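Local atomic coordinates of F-actin-capping protein subunit alpha (Plasmodium berghei, PDB entry 7A0H), a protein that probably binds the fast-growing barbed ends of actin filaments and blocks subunit exchange there, without severing them. Residues A[60-65]-A[85-90]. Numbering follows the deposited sequence.
Sequences IPFESD and LKILAN
With its CG turned anti to the backbone N (chi1 175°), Phe62 extends its ring toward strand 87-92, while Leu85, whose CG is anti to its carbonyl carbon (chi1 -62°), sends CD1 back past it in the opposite direction. The two side chains run alongside each other and touch where Phe62 CE2 lies 3.7 Å from Leu85 CD1. Ile87 comes across from the other segment, and its CD1 lies 4.0 Å from Phe62 CZ at the end of the ring. Both methyl groups sit at the edge of the ring, near its plane, and neither lies over a face. One face instead carries the carboxylate of the adjacent Glu63, with OE1 3.5 Å above the plane and displaced toward the rim. No hydrogen bond crosses between 60-65 and 85-90, and the backbones stay well apart, Phe62 CA being 8.9 Å from Ala89 CA; the gap is bridged by the apolar side chains of Phe62 on one side and of Leu85 and Ile87 on the other. A G1 beta bulge, in which Lys86 and Ile87 stand together across from His82, opens strand 87-92. The contact joins two antiparallel sheets: strand 58-62 pairs with 66-70, whose Ile68 touches both Phe62 and Ala89, whereas 87-92 runs between strands 79-82 and 97-103, the latter meeting Phe62 through Thr101.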
# COMPACT_ATOMS: atom_id res chain seq x y z
N ILE A 60 10.64 -20.54 6.39
CA ILE A 60 10.89 -20.78 7.81
C ILE A 60 12.21 -21.51 7.94
O ILE A 60 12.39 -22.57 7.37
CB ILE A 60 9.75 -21.58 8.48
CG1 ILE A 60 8.53 -20.67 8.49
CG2 ILE A 60 10.21 -21.98 9.87
CD1 ILE A 60 7.30 -21.30 8.95
N PRO A 61 13.14 -20.96 8.67
CA PRO A 61 14.44 -21.62 8.82
C PRO A 61 14.34 -22.91 9.60
O PRO A 61 13.61 -23.01 10.60
CB PRO A 61 15.24 -20.60 9.65
CG PRO A 61 14.52 -19.33 9.51
CD PRO A 61 13.08 -19.67 9.36
N PHE A 62 15.14 -23.86 9.18
CA PHE A 62 15.11 -25.22 9.70
C PHE A 62 16.54 -25.64 9.97
O PHE A 62 17.39 -25.50 9.09
CB PHE A 62 14.37 -26.12 8.69
CG PHE A 62 14.38 -27.54 9.08
CD1 PHE A 62 14.09 -27.89 10.37
CD2 PHE A 62 14.61 -28.52 8.15
CE1 PHE A 62 14.11 -29.21 10.75
CE2 PHE A 62 14.61 -29.83 8.51
CZ PHE A 62 14.36 -30.17 9.81
N GLU A 63 16.82 -26.04 11.19
CA GLU A 63 18.18 -26.43 11.55
C GLU A 63 19.13 -25.31 11.13
O GLU A 63 18.74 -24.14 11.03
CB GLU A 63 18.51 -27.79 10.96
CG GLU A 63 17.80 -28.94 11.64
CD GLU A 63 18.06 -30.29 10.97
OE1 GLU A 63 17.94 -30.37 9.73
OE2 GLU A 63 18.40 -31.26 11.68
N SER A 64 20.38 -25.67 10.88
CA SER A 64 21.36 -24.74 10.34
C SER A 64 21.26 -24.77 8.82
O SER A 64 21.35 -25.84 8.21
CB SER A 64 22.75 -25.13 10.81
OG SER A 64 22.96 -26.53 10.64
N ASP A 65 21.04 -23.60 8.21
CA ASP A 65 21.15 -23.38 6.78
C ASP A 65 20.04 -23.99 5.94
O ASP A 65 20.10 -23.89 4.70
CB ASP A 65 22.50 -23.86 6.24
CG ASP A 65 23.68 -23.14 6.88
OD1 ASP A 65 23.65 -21.90 6.95
OD2 ASP A 65 24.64 -23.81 7.33
N LEU A 85 15.00 -33.49 2.27
CA LEU A 85 15.27 -34.20 3.51
C LEU A 85 14.27 -35.31 3.81
O LEU A 85 14.56 -36.15 4.68
CB LEU A 85 15.33 -33.22 4.72
CG LEU A 85 16.46 -32.20 4.58
CD1 LEU A 85 16.34 -31.04 5.49
CD2 LEU A 85 17.76 -32.90 4.85
N LYS A 86 13.10 -35.31 3.17
CA LYS A 86 12.11 -36.35 3.45
C LYS A 86 11.64 -36.24 4.89
O LYS A 86 11.77 -37.15 5.71
CB LYS A 86 12.70 -37.72 3.14
CG LYS A 86 13.06 -37.95 1.63
CD LYS A 86 11.79 -37.76 0.77
CE LYS A 86 11.96 -38.24 -0.69
NZ LYS A 86 12.84 -37.37 -1.53
N ILE A 87 11.04 -35.10 5.18
CA ILE A 87 10.69 -34.66 6.52
C ILE A 87 9.41 -33.87 6.37
O ILE A 87 9.28 -33.10 5.40
CB ILE A 87 11.83 -33.81 7.11
CG1 ILE A 87 12.70 -34.66 8.01
CG2 ILE A 87 11.29 -32.53 7.71
CD1 ILE A 87 13.98 -33.91 8.36
N LEU A 88 8.43 -34.15 7.22
CA LEU A 88 7.26 -33.30 7.38
C LEU A 88 7.53 -32.46 8.61
O LEU A 88 7.86 -32.99 9.68
CB LEU A 88 5.98 -34.10 7.61
CG LEU A 88 5.70 -35.19 6.56
CD1 LEU A 88 4.54 -36.12 6.99
CD2 LEU A 88 5.36 -34.59 5.22
N ALA A 89 7.40 -31.15 8.45
CA ALA A 89 7.73 -30.20 9.50
C ALA A 89 6.42 -29.61 9.98
O ALA A 89 5.57 -29.17 9.18
CB ALA A 89 8.67 -29.10 9.01
N ASN A 90 6.27 -29.60 11.28
CA ASN A 90 5.15 -28.94 11.92
C ASN A 90 5.57 -27.51 12.22
O ASN A 90 6.60 -27.29 12.84
CB ASN A 90 4.76 -29.69 13.18
CG ASN A 90 3.38 -29.37 13.59
OD1 ASN A 90 2.92 -28.24 13.39
ND2 ASN A 90 2.68 -30.35 14.12